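Local coordinates for uncharacterized protein (Pseudomonas aeruginosa, PDB 4O5P) that acts as a type VI secretion phospholipase effector of the alpha/beta-hydrolase clan, probably hydrolysing membrane phospholipids in target cells, at residues A703-S715 with Q788-V800. Sequence-based numbering, arbitrary orientation.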
loop_
_atom_site.group_PDB
_atom_site.type_symbol
_atom_site.label_atom_id
_atom_site.label_comp_id
_atom_site.label_asym_id
_atom_site.label_seq_id
_atom_site.Cartn_x
_atom_site.Cartn_y
_atom_site.Cartn_z
ATOM N N ALA A 703 7.401 -14.177 -12.017
ATOM C CA ALA A 703 6.507 -15.090 -12.730
ATOM C C ALA A 703 6.562 -16.498 -12.130
ATOM O O ALA A 703 6.390 -17.487 -12.837
ATOM C CB ALA A 703 6.856 -15.121 -14.201
ATOM N N GLY A 704 6.826 -16.563 -10.824
ATOM C CA GLY A 704 6.870 -17.815 -10.085
ATOM C C GLY A 704 8.144 -18.633 -10.194
ATOM O O GLY A 704 8.221 -19.741 -9.649
ATOM N N ARG A 705 9.154 -18.120 -10.889
ATOM C CA ARG A 705 10.421 -18.847 -10.914
ATOM C C ARG A 705 11.564 -18.037 -10.338
ATOM O O ARG A 705 11.528 -16.808 -10.320
ATOM C CB ARG A 705 10.772 -19.283 -12.333
ATOM C CG ARG A 705 10.979 -18.160 -13.342
ATOM C CD ARG A 705 10.801 -18.785 -14.716
ATOM N NE ARG A 705 11.063 -17.915 -15.844
ATOM C CZ ARG A 705 10.160 -17.621 -16.774
ATOM N NH1 ARG A 705 8.926 -18.106 -16.690
ATOM N NH2 ARG A 705 10.487 -16.834 -17.789
ATOM N N VAL A 706 12.580 -18.734 -9.861
ATOM C CA VAL A 706 13.820 -18.068 -9.531
ATOM C C VAL A 706 14.648 -18.134 -10.795
ATOM O O VAL A 706 14.853 -19.219 -11.348
ATOM C CB VAL A 706 14.561 -18.762 -8.391
ATOM C CG1 VAL A 706 15.830 -17.986 -8.056
ATOM C CG2 VAL A 706 13.665 -18.861 -7.180
ATOM N N VAL A 707 15.105 -16.975 -11.264
ATOM C CA VAL A 707 15.862 -16.913 -12.501
ATOM C C VAL A 707 17.112 -17.785 -12.413
ATOM O O VAL A 707 17.924 -17.636 -11.494
ATOM C CB VAL A 707 16.271 -15.476 -12.829
ATOM C CG1 VAL A 707 17.207 -15.445 -14.026
ATOM C CG2 VAL A 707 15.034 -14.620 -13.077
ATOM N N GLY A 708 17.257 -18.704 -13.363
ATOM C CA GLY A 708 18.424 -19.568 -13.399
ATOM C C GLY A 708 18.215 -20.913 -12.735
ATOM O O GLY A 708 19.040 -21.815 -12.904
ATOM N N VAL A 709 17.128 -21.050 -11.975
ATOM C CA VAL A 709 16.804 -22.322 -11.331
ATOM C C VAL A 709 16.033 -23.236 -12.295
ATOM O O VAL A 709 14.924 -22.910 -12.745
ATOM C CB VAL A 709 16.039 -22.109 -9.999
ATOM C CG1 VAL A 709 15.585 -23.424 -9.418
ATOM C CG2 VAL A 709 16.921 -21.374 -8.998
ATOM N N GLY A 710 16.627 -24.384 -12.614
ATOM C CA GLY A 710 16.102 -25.241 -13.664
ATOM C C GLY A 710 14.932 -26.130 -13.279
ATOM O O GLY A 710 14.662 -27.146 -13.940
ATOM N N VAL A 711 14.230 -25.756 -12.216
ATOM C CA VAL A 711 13.018 -26.470 -11.823
ATOM C C VAL A 711 12.003 -25.502 -11.216
ATOM O O VAL A 711 12.389 -24.484 -10.634
ATOM C CB VAL A 711 13.339 -27.595 -10.809
ATOM C CG1 VAL A 711 13.623 -27.010 -9.426
ATOM C CG2 VAL A 711 12.192 -28.564 -10.726
HETATM N N MSE A 712 10.712 -25.800 -11.367
HETATM C CA MSE A 712 9.677 -25.051 -10.648
HETATM C C MSE A 712 9.513 -25.624 -9.243
HETATM O O MSE A 712 9.542 -26.844 -9.047
HETATM C CB MSE A 712 8.326 -25.108 -11.378
HETATM C CG MSE A 712 8.271 -24.348 -12.699
HETATM SE SE MSE A 712 8.324 -22.394 -12.553
HETATM C CE MSE A 712 6.679 -22.137 -11.523
ATOM N N LEU A 713 9.347 -24.747 -8.261
ATOM C CA LEU A 713 9.161 -25.192 -6.885
ATOM C C LEU A 713 8.420 -24.117 -6.090
ATOM O O LEU A 713 8.614 -22.916 -6.328
ATOM C CB LEU A 713 10.517 -25.498 -6.233
ATOM C CG LEU A 713 10.582 -26.637 -5.203
ATOM C CD1 LEU A 713 10.303 -27.956 -5.872
ATOM C CD2 LEU A 713 11.936 -26.698 -4.495
ATOM N N ALA A 714 7.584 -24.541 -5.145
ATOM C CA ALA A 714 6.771 -23.598 -4.369
ATOM C C ALA A 714 7.642 -22.666 -3.535
ATOM O O ALA A 714 7.322 -21.482 -3.388
ATOM C CB ALA A 714 5.761 -24.340 -3.475
ATOM N N SER A 715 8.745 -23.208 -3.015
ATOM C CA SER A 715 9.683 -22.454 -2.176
ATOM C C SER A 715 11.107 -22.822 -2.545
ATOM O O SER A 715 11.427 -24.003 -2.712
ATOM C CB SER A 715 9.474 -22.765 -0.690
ATOM O OG SER A 715 8.718 -21.749 -0.057
ATOM N N GLN A 788 7.766 -13.617 -20.568
ATOM C CA GLN A 788 7.482 -14.079 -21.931
ATOM C C GLN A 788 8.237 -15.363 -22.278
ATOM O O GLN A 788 7.923 -16.037 -23.267
ATOM C CB GLN A 788 7.827 -12.988 -22.950
ATOM C CG GLN A 788 6.874 -11.798 -22.938
ATOM C CD GLN A 788 5.457 -12.200 -23.287
ATOM O OE1 GLN A 788 4.582 -12.267 -22.418
ATOM N NE2 GLN A 788 5.223 -12.480 -24.564
ATOM N N LEU A 789 9.233 -15.696 -21.466
ATOM C CA LEU A 789 10.061 -16.853 -21.742
ATOM C C LEU A 789 9.445 -18.111 -21.160
ATOM O O LEU A 789 8.656 -18.044 -20.203
ATOM C CB LEU A 789 11.481 -16.642 -21.213
ATOM C CG LEU A 789 12.285 -15.676 -22.082
ATOM C CD1 LEU A 789 13.593 -15.279 -21.400
ATOM C CD2 LEU A 789 12.549 -16.303 -23.452
ATOM N N PRO A 790 9.755 -19.263 -21.773
ATOM C CA PRO A 790 9.238 -20.495 -21.172
ATOM C C PRO A 790 9.913 -20.784 -19.834
ATOM O O PRO A 790 11.110 -20.534 -19.682
ATOM C CB PRO A 790 9.555 -21.575 -22.221
ATOM C CG PRO A 790 10.430 -20.919 -23.255
ATOM C CD PRO A 790 10.171 -19.448 -23.171
ATOM N N PRO A 791 9.137 -21.296 -18.868
ATOM C CA PRO A 791 9.561 -21.577 -17.491
ATOM C C PRO A 791 10.420 -22.831 -17.423
ATOM O O PRO A 791 10.532 -23.522 -18.438
ATOM C CB PRO A 791 8.229 -21.823 -16.776
ATOM C CG PRO A 791 7.352 -22.413 -17.836
ATOM C CD PRO A 791 7.750 -21.736 -19.122
ATOM N N PRO A 792 11.037 -23.113 -16.259
ATOM C CA PRO A 792 11.727 -24.395 -16.086
ATOM C C PRO A 792 10.678 -25.490 -15.975
ATOM O O PRO A 792 9.515 -25.161 -15.751
ATOM C CB PRO A 792 12.449 -24.219 -14.740
ATOM C CG PRO A 792 11.610 -23.209 -14.001
ATOM C CD PRO A 792 11.214 -22.242 -15.081
ATOM N N PRO A 793 11.062 -26.767 -16.152
ATOM C CA PRO A 793 10.054 -27.836 -16.085
ATOM C C PRO A 793 9.486 -28.016 -14.677
ATOM O O PRO A 793 10.137 -27.631 -13.702
ATOM C CB PRO A 793 10.845 -29.093 -16.469
ATOM C CG PRO A 793 12.084 -28.610 -17.142
ATOM C CD PRO A 793 12.396 -27.280 -16.514
ATOM N N PRO A 794 8.278 -28.587 -14.567
ATOM C CA PRO A 794 7.754 -28.932 -13.241
ATOM C C PRO A 794 8.639 -29.967 -12.560
ATOM O O PRO A 794 9.399 -30.659 -13.244
ATOM C CB PRO A 794 6.369 -29.530 -13.539
ATOM C CG PRO A 794 6.314 -29.733 -15.038
ATOM C CD PRO A 794 7.282 -28.772 -15.638
ATOM N N LEU A 795 8.554 -30.058 -11.237
ATOM C CA LEU A 795 9.427 -30.951 -10.483
ATOM C C LEU A 795 9.298 -32.406 -10.949
ATOM O O LEU A 795 10.290 -33.134 -11.014
ATOM C CB LEU A 795 9.142 -30.832 -8.985
ATOM C CG LEU A 795 10.001 -31.658 -8.035
ATOM C CD1 LEU A 795 11.469 -31.396 -8.278
ATOM C CD2 LEU A 795 9.632 -31.315 -6.599
ATOM N N ALA A 796 8.081 -32.812 -11.301
ATOM C CA ALA A 796 7.840 -34.197 -11.697
ATOM C C ALA A 796 8.482 -34.544 -13.030
ATOM O O ALA A 796 8.746 -35.707 -13.294
ATOM C CB ALA A 796 6.360 -34.500 -11.721
ATOM N N VAL A 797 8.718 -33.543 -13.874
ATOM C CA VAL A 797 9.374 -33.771 -15.164
ATOM C C VAL A 797 10.892 -33.777 -14.999
ATOM O O VAL A 797 11.591 -34.627 -15.549
ATOM C CB VAL A 797 8.961 -32.710 -16.213
ATOM C CG1 VAL A 797 9.837 -32.801 -17.472
ATOM C CG2 VAL A 797 7.470 -32.852 -16.564
ATOM N N ALA A 798 11.394 -32.822 -14.229
ATOM C CA ALA A 798 12.823 -32.719 -13.977
ATOM C C ALA A 798 13.351 -33.876 -13.116
ATOM O O ALA A 798 14.544 -34.159 -13.133
ATOM C CB ALA A 798 13.141 -31.371 -13.328
ATOM N N ALA A 799 12.465 -34.543 -12.373
ATOM C CA ALA A 799 12.894 -35.591 -11.438
ATOM C C ALA A 799 13.043 -36.982 -12.062
ATOM O O ALA A 799 13.616 -37.878 -11.441
ATOM C CB ALA A 799 11.965 -35.658 -10.239
ATOM N N VAL A 800 12.530 -37.158 -13.281
ATOM C CA VAL A 800 12.589 -38.452 -13.967
ATOM C C VAL A 800 14.026 -38.937 -14.209
ATOM O O VAL A 800 14.248 -40.090 -14.586
ATOM C CB VAL A 800 11.822 -38.412 -15.317
ATOM C CG1 VAL A 800 10.503 -37.697 -15.154
ATOM C CG2 VAL A 800 12.640 -37.721 -16.387
HETATM O O HOH W 1 6.497 -28.120 -10.176
#
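Pro792 sets its ring against Arg705, Met712 and the backbone of 709-711, where a polyproline II-like run, 790-794, packs along short strand 705-706, at one edge of a four-stranded antiparallel sheet, and the loop after it. With phi fixed near -70° and no N-H to satisfy, five consecutive prolines keep the segment extended and present rings to its neighbour. The ring of Pro792 is caught from several directions: CD lies 3.5 Å from CD of Arg705, CB rests 3.4 Å from Val709 O, and CG meets the selenium of Met712 (selenomethionine) at 3.7 Å. Met712 reaches it by folding its chain at both chi2 and chi3 (-70° and -62°), and the two side chains cross at about a right angle, with SE against CG and CD of the ring. Gly710, lacking a side chain, offers bare backbone, and its O touches CD of Pro793.

Toward the helix the packing stays tight. Although the Val711 CB points away, its CG2, anti to the backbone N, meets Leu795 CD1 at 3.8 Å and Ala798 CB at 3.9 Å. Leu795, buried, also meets Leu713 and extends to Val808 and Leu809 of helix 803-814; a water accepts from its N and donates weakly to Met712 O. Pro794 holds the N-cap position, its fixed phi matching the extended backbone there, and its O accepts from Val797 N and Ala798 N.

The other end, with exposed Leu789, Pro790 and Pro791, is looser. The aliphatic part of Arg705 lies against Pro792 CD, while the guanidinium has Pro790 O above one face and NH2 makes only a weak, less certain bond to Leu789 O. By contrast, the backbone bond beside Pro792 is firm: Met712 N donates to Pro793 O at 3.0 Å, with an N-H...O angle of 161°.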